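Local coordinates for protein MNMC2 (Aquifex aeolicus, PDB 3VYW) that binds S-adenosylmethionine and acts as a tRNA methyltransferase that modifies the wobble uridine without the oxidase domain to which its relatives are usually fused, at residues I216-S227 with K253-V263. Numbering follows the deposited sequence.
Sequences IDEKGYWVSYSS and KGTVASLKAPV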
ATOM      1  N   ILE A 216      12.015   7.551   5.108  1.00 40.18           N
ATOM      2  CA  ILE A 216      12.589   6.237   5.229  1.00 38.60           C
ATOM      3  C   ILE A 216      14.077   6.292   5.398  1.00 47.90           C
ATOM      4  O   ILE A 216      14.748   7.049   4.748  1.00 52.18           O
ATOM      5  CB  ILE A 216      12.205   5.323   4.068  1.00 33.40           C
ATOM      6  CG1 ILE A 216      12.665   3.905   4.327  1.00 32.08           C
ATOM      7  CG2 ILE A 216      12.789   5.812   2.790  1.00 33.23           C
ATOM      8  CD1 ILE A 216      12.251   2.926   3.284  1.00 28.64           C
ATOM      9  N   ASP A 217      14.581   5.470   6.293  1.00 49.20           N
ATOM     10  CA  ASP A 217      15.983   5.394   6.537  1.00 51.01           C
ATOM     11  C   ASP A 217      16.561   4.844   5.295  1.00 49.06           C
ATOM     12  O   ASP A 217      15.925   4.091   4.639  1.00 52.15           O
ATOM     13  CB  ASP A 217      16.260   4.442   7.682  1.00 52.18           C
ATOM     14  CG  ASP A 217      17.693   4.401   8.048  1.00 58.74           C
ATOM     15  OD1 ASP A 217      18.290   3.319   8.037  1.00 58.35           O
ATOM     16  OD2 ASP A 217      18.235   5.462   8.356  1.00 62.94           O
ATOM     17  N   GLU A 218      17.781   5.213   5.000  1.00 48.13           N
ATOM     18  CA  GLU A 218      18.453   4.836   3.778  1.00 46.37           C
ATOM     19  C   GLU A 218      18.627   3.377   3.660  1.00 42.92           C
ATOM     20  O   GLU A 218      18.619   2.857   2.597  1.00 45.68           O
ATOM     21  CB  GLU A 218      19.836   5.402   3.776  1.00 54.21           C
ATOM     22  CG  GLU A 218      19.913   6.882   3.617  1.00 59.13           C
ATOM     23  CD  GLU A 218      21.177   7.252   2.937  1.00 73.92           C
ATOM     24  OE1 GLU A 218      22.195   6.639   3.278  1.00 83.95           O
ATOM     25  OE2 GLU A 218      21.150   8.118   2.055  1.00 75.16           O
ATOM     26  N   LYS A 219      18.849   2.731   4.777  1.00 44.98           N
ATOM     27  CA  LYS A 219      19.078   1.316   4.813  1.00 50.31           C
ATOM     28  C   LYS A 219      17.799   0.601   5.105  1.00 46.67           C
ATOM     29  O   LYS A 219      17.785  -0.571   5.266  1.00 43.47           O
ATOM     30  CB  LYS A 219      20.110   0.973   5.868  1.00 56.93           C
ATOM     31  CG  LYS A 219      21.480   1.526   5.576  1.00 63.23           C
ATOM     32  CD  LYS A 219      22.232   0.620   4.647  1.00 67.00           C
ATOM     33  CE  LYS A 219      23.620   1.142   4.388  1.00 70.52           C
ATOM     34  NZ  LYS A 219      24.252   0.379   3.288  1.00 73.49           N
ATOM     35  N   GLY A 220      16.732   1.358   5.210  1.00 45.46           N
ATOM     36  CA  GLY A 220      15.415   0.830   5.373  1.00 42.99           C
ATOM     37  C   GLY A 220      14.854   0.252   4.105  1.00 43.69           C
ATOM     38  O   GLY A 220      15.259   0.597   3.029  1.00 44.94           O
ATOM     39  N   TYR A 221      13.861  -0.593   4.284  1.00 42.92           N
ATOM     40  CA  TYR A 221      13.176  -1.325   3.246  1.00 42.24           C
ATOM     41  C   TYR A 221      11.706  -0.935   3.096  1.00 41.58           C
ATOM     42  O   TYR A 221      11.011  -0.759   4.045  1.00 36.02           O
ATOM     43  CB  TYR A 221      13.269  -2.813   3.550  1.00 44.67           C
ATOM     44  CG  TYR A 221      14.617  -3.385   3.295  1.00 49.48           C
ATOM     45  CD1 TYR A 221      15.538  -3.499   4.296  1.00 46.57           C
ATOM     46  CD2 TYR A 221      14.980  -3.794   2.047  1.00 45.67           C
ATOM     47  CE1 TYR A 221      16.774  -4.014   4.058  1.00 47.18           C
ATOM     48  CE2 TYR A 221      16.211  -4.313   1.806  1.00 45.32           C
ATOM     49  CZ  TYR A 221      17.104  -4.421   2.817  1.00 51.25           C
ATOM     50  OH  TYR A 221      18.327  -4.938   2.555  1.00 49.50           O
ATOM     51  N   TRP A 222      11.261  -0.826   1.864  1.00 35.42           N
ATOM     52  CA  TRP A 222       9.896  -0.553   1.559  1.00 31.54           C
ATOM     53  C   TRP A 222       9.288  -1.790   1.003  1.00 29.43           C
ATOM     54  O   TRP A 222       9.810  -2.351   0.097  1.00 27.49           O
ATOM     55  CB  TRP A 222       9.865   0.546   0.542  1.00 32.25           C
ATOM     56  CG  TRP A 222       8.530   0.942  -0.004  1.00 32.30           C
ATOM     57  CD1 TRP A 222       7.814   2.042   0.313  1.00 32.60           C
ATOM     58  CD2 TRP A 222       7.763   0.305  -1.060  1.00 32.48           C
ATOM     59  NE1 TRP A 222       6.691   2.108  -0.410  1.00 34.76           N
ATOM     60  CE2 TRP A 222       6.592   1.097  -1.234  1.00 32.82           C
ATOM     61  CE3 TRP A 222       7.911  -0.823  -1.811  1.00 32.25           C
ATOM     62  CZ2 TRP A 222       5.623   0.776  -2.143  1.00 33.18           C
ATOM     63  CZ3 TRP A 222       6.918  -1.149  -2.704  1.00 30.38           C
ATOM     64  CH2 TRP A 222       5.809  -0.363  -2.867  1.00 30.08           C
ATOM     65  N   VAL A 223       8.189  -2.241   1.564  1.00 26.89           N
ATOM     66  CA  VAL A 223       7.600  -3.489   1.159  1.00 31.00           C
ATOM     67  C   VAL A 223       6.128  -3.425   0.791  1.00 36.21           C
ATOM     68  O   VAL A 223       5.366  -2.722   1.385  1.00 37.13           O
ATOM     69  CB  VAL A 223       7.815  -4.585   2.204  1.00 30.52           C
ATOM     70  CG1 VAL A 223       9.264  -4.885   2.356  1.00 28.17           C
ATOM     71  CG2 VAL A 223       7.232  -4.207   3.526  1.00 32.00           C
ATOM     72  N   SER A 224       5.750  -4.170  -0.219  1.00 30.48           N
ATOM     73  CA  SER A 224       4.376  -4.299  -0.567  1.00 28.82           C
ATOM     74  C   SER A 224       4.118  -5.623  -1.218  1.00 31.95           C
ATOM     75  O   SER A 224       4.990  -6.215  -1.764  1.00 33.89           O
ATOM     76  CB  SER A 224       3.961  -3.165  -1.477  1.00 28.95           C
ATOM     77  OG  SER A 224       2.630  -3.277  -1.822  1.00 29.84           O
ATOM     78  N   TYR A 225       2.891  -6.079  -1.149  1.00 25.16           N
ATOM     79  CA  TYR A 225       2.424  -7.220  -1.880  1.00 25.29           C
ATOM     80  C   TYR A 225       2.402  -6.972  -3.371  1.00 26.48           C
ATOM     81  O   TYR A 225       2.438  -7.870  -4.136  1.00 25.97           O
ATOM     82  CB  TYR A 225       1.051  -7.636  -1.389  1.00 25.69           C
ATOM     83  CG  TYR A 225       0.030  -6.640  -1.738  1.00 31.20           C
ATOM     84  CD1 TYR A 225      -0.599  -6.673  -2.934  1.00 28.38           C
ATOM     85  CD2 TYR A 225      -0.251  -5.622  -0.898  1.00 31.13           C
ATOM     86  CE1 TYR A 225      -1.502  -5.736  -3.270  1.00 31.06           C
ATOM     87  CE2 TYR A 225      -1.150  -4.679  -1.229  1.00 30.88           C
ATOM     88  CZ  TYR A 225      -1.774  -4.752  -2.419  1.00 35.31           C
ATOM     89  OH  TYR A 225      -2.668  -3.815  -2.753  1.00 31.52           O
ATOM     90  N   SER A 226       2.283  -5.726  -3.761  1.00 25.81           N
ATOM     91  CA  SER A 226       2.166  -5.330  -5.146  1.00 26.81           C
ATOM     92  C   SER A 226       3.429  -5.390  -5.991  1.00 28.88           C
ATOM     93  O   SER A 226       4.475  -5.087  -5.541  1.00 27.74           O
ATOM     94  CB  SER A 226       1.534  -3.951  -5.198  1.00 24.56           C
ATOM     95  OG  SER A 226       1.675  -3.317  -6.416  1.00 20.46           O
ATOM     96  N   SER A 227       3.281  -5.809  -7.231  1.00 25.11           N
ATOM     97  CA  SER A 227       4.332  -5.750  -8.191  1.00 27.71           C
ATOM     98  C   SER A 227       3.941  -4.905  -9.353  1.00 26.92           C
ATOM     99  O   SER A 227       4.348  -5.158 -10.425  1.00 29.03           O
ATOM    100  CB  SER A 227       4.733  -7.127  -8.655  1.00 25.72           C
ATOM    101  OG  SER A 227       3.643  -7.974  -8.665  1.00 33.93           O
ATOM    102  N   LYS A 253       4.503 -12.205  -6.943  1.00 56.91           N
ATOM    103  CA  LYS A 253       5.599 -11.715  -6.153  1.00 54.49           C
ATOM    104  C   LYS A 253       5.325 -10.325  -5.687  1.00 49.70           C
ATOM    105  O   LYS A 253       4.523  -9.652  -6.248  1.00 50.89           O
ATOM    106  CB  LYS A 253       6.860 -11.684  -6.981  1.00 58.25           C
ATOM    107  CG  LYS A 253       7.118 -12.931  -7.764  1.00 61.15           C
ATOM    108  CD  LYS A 253       8.358 -12.773  -8.610  1.00 62.90           C
ATOM    109  CE  LYS A 253       9.559 -13.404  -7.938  1.00 71.79           C
ATOM    110  NZ  LYS A 253      10.815 -13.130  -8.678  1.00 79.73           N
ATOM    111  N   GLY A 254       6.004  -9.928  -4.633  1.00 43.34           N
ATOM    112  CA  GLY A 254       5.925  -8.614  -4.067  1.00 35.54           C
ATOM    113  C   GLY A 254       7.080  -7.741  -4.426  1.00 34.81           C
ATOM    114  O   GLY A 254       7.896  -8.105  -5.184  1.00 31.48           O
ATOM    115  N   THR A 255       7.129  -6.567  -3.855  1.00 34.01           N
ATOM    116  CA  THR A 255       8.188  -5.672  -4.154  1.00 32.35           C
ATOM    117  C   THR A 255       8.931  -5.293  -2.925  1.00 35.30           C
ATOM    118  O   THR A 255       8.367  -5.081  -1.912  1.00 32.84           O
ATOM    119  CB  THR A 255       7.687  -4.448  -4.906  1.00 30.85           C
ATOM    120  OG1 THR A 255       7.282  -4.848  -6.185  1.00 28.87           O
ATOM    121  CG2 THR A 255       8.772  -3.514  -5.127  1.00 35.71           C
ATOM    122  N   VAL A 256      10.239  -5.264  -3.042  1.00 37.46           N
ATOM    123  CA  VAL A 256      11.104  -4.849  -1.975  1.00 36.00           C
ATOM    124  C   VAL A 256      11.974  -3.738  -2.469  1.00 38.09           C
ATOM    125  O   VAL A 256      12.551  -3.839  -3.500  1.00 36.82           O
ATOM    126  CB  VAL A 256      11.989  -5.980  -1.524  1.00 39.46           C
ATOM    127  CG1 VAL A 256      12.521  -5.703  -0.155  1.00 38.29           C
ATOM    128  CG2 VAL A 256      11.231  -7.277  -1.520  1.00 37.92           C
ATOM    129  N   ALA A 257      12.028  -2.651  -1.732  1.00 37.29           N
ATOM    130  CA  ALA A 257      12.785  -1.503  -2.146  1.00 36.77           C
ATOM    131  C   ALA A 257      13.680  -0.957  -1.059  1.00 38.17           C
ATOM    132  O   ALA A 257      13.378  -1.017   0.088  1.00 38.49           O
ATOM    133  CB  ALA A 257      11.860  -0.430  -2.652  1.00 31.27           C
ATOM    134  N   SER A 258      14.822  -0.448  -1.441  1.00 36.34           N
ATOM    135  CA  SER A 258      15.633   0.293  -0.529  1.00 34.32           C
ATOM    136  C   SER A 258      16.424   1.297  -1.291  1.00 37.82           C
ATOM    137  O   SER A 258      16.802   1.063  -2.390  1.00 36.03           O
ATOM    138  CB  SER A 258      16.554  -0.634   0.219  1.00 34.16           C
ATOM    139  OG  SER A 258      17.424   0.099   1.016  1.00 36.21           O
ATOM    140  N   LEU A 259      16.646   2.460  -0.722  1.00 38.22           N
ATOM    141  CA  LEU A 259      17.547   3.394  -1.320  1.00 39.75           C
ATOM    142  C   LEU A 259      18.961   2.892  -1.338  1.00 41.53           C
ATOM    143  O   LEU A 259      19.627   2.991  -2.310  1.00 42.64           O
ATOM    144  CB  LEU A 259      17.507   4.668  -0.537  1.00 37.72           C
ATOM    145  CG  LEU A 259      16.194   5.352  -0.580  1.00 38.77           C
ATOM    146  CD1 LEU A 259      16.186   6.458   0.433  1.00 35.17           C
ATOM    147  CD2 LEU A 259      16.011   5.923  -1.952  1.00 37.00           C
ATOM    148  N   LYS A 260      19.434   2.400  -0.215  1.00 46.76           N
ATOM    149  CA  LYS A 260      20.785   1.898  -0.151  1.00 50.15           C
ATOM    150  C   LYS A 260      21.039   0.481   0.330  1.00 47.61           C
ATOM    151  O   LYS A 260      22.124   0.018   0.193  1.00 51.06           O
ATOM    152  CB  LYS A 260      21.660   2.857   0.623  1.00 48.69           C
ATOM    153  CG  LYS A 260      22.515   3.718  -0.256  1.00 45.32           C
ATOM    154  CD  LYS A 260      21.835   5.004  -0.577  1.00 51.30           C
ATOM    155  CE  LYS A 260      22.849   6.042  -0.970  1.00 55.41           C
ATOM    156  NZ  LYS A 260      22.757   6.457  -2.383  1.00 59.13           N
ATOM    157  N   ALA A 261      20.080  -0.202   0.911  1.00 43.55           N
ATOM    158  CA  ALA A 261      20.300  -1.595   1.279  1.00 45.80           C
ATOM    159  C   ALA A 261      20.115  -2.560   0.127  1.00 50.21           C
ATOM    160  O   ALA A 261      19.640  -2.188  -0.897  1.00 57.05           O
ATOM    161  CB  ALA A 261      19.438  -1.982   2.443  1.00 45.88           C
ATOM    162  N   PRO A 262      20.535  -3.791   0.286  1.00 49.37           N
ATOM    163  CA  PRO A 262      20.400  -4.777  -0.767  1.00 47.60           C
ATOM    164  C   PRO A 262      19.012  -5.307  -0.928  1.00 49.02           C
ATOM    165  O   PRO A 262      18.303  -5.481   0.032  1.00 46.11           O
ATOM    166  CB  PRO A 262      21.338  -5.889  -0.330  1.00 44.06           C
ATOM    167  CG  PRO A 262      21.662  -5.603   1.068  1.00 48.80           C
ATOM    168  CD  PRO A 262      21.634  -4.131   1.172  1.00 52.84           C
ATOM    169  N   VAL A 263      18.666  -5.605  -2.163  1.00 45.58           N
ATOM    170  CA  VAL A 263      17.384  -6.129  -2.502  1.00 46.20           C
ATOM    171  C   VAL A 263      17.572  -7.349  -3.349  1.00 50.44           C
ATOM    172  O   VAL A 263      18.507  -7.430  -4.086  1.00 51.08           O
ATOM    173  CB  VAL A 263      16.555  -5.102  -3.258  1.00 43.48           C
ATOM    174  CG1 VAL A 263      16.699  -3.750  -2.622  1.00 38.49           C
ATOM    175  CG2 VAL A 263      16.980  -5.034  -4.689  1.00 39.38           C
TER
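Tyr221 reaches across to the loop after strand 253-258. Its OH donates to Pro262 O over 2.6 Å, in the plane of that carbonyl and on a lone pair, with the acceptor at the edge of the ring. Ala261 CB sits 3.4 Å from Tyr221 CZ, and Val256 CG1 meets Tyr221 CD2 at 3.8 Å. Tyr221 CG stands beside its backbone N (chi1 -74°), which lets the ring lean over the partner strand, its OH ending at Ala261 and Pro262. A phenylalanine here would probably keep the packing on Ala261 and Val256 but leave Pro262 O without its hydroxyl mate.

Ser258 OG joins the same loop to the turn at Asp217-Gly220: it donates to Gly220 O (3.0 Å), from above the carbonyl plane, and accepts from Ala261 N (2.7 Å) in an ST motif. From this end the strands run on as an antiparallel ladder, Trp222 with Ala257 and Ser224 with Thr255 as hydrogen-bonded pairs. On one face Thr255 CG2 meets the edge of the Trp222 ring at CZ3 (3.9 Å); Val223 and Val256 lie side by side on the other. From within its strand Thr255 donates through OG1 to Ser226 O (2.9 Å), just past strand 220-224, on a lone pair, and is also hydrogen-bonded to Arg232 NE.

Strand 220-224 pairs on its other edge with parallel strand 187-192, so this contact joins the parallel strands to 253-258, the reversed strand of the class I (Rossmann-like) methyltransferase core, between 220-224 and 241-246. Hydroxyls thus tie both flanking loops to backbone carbonyls, extending the polar grip past the ladder.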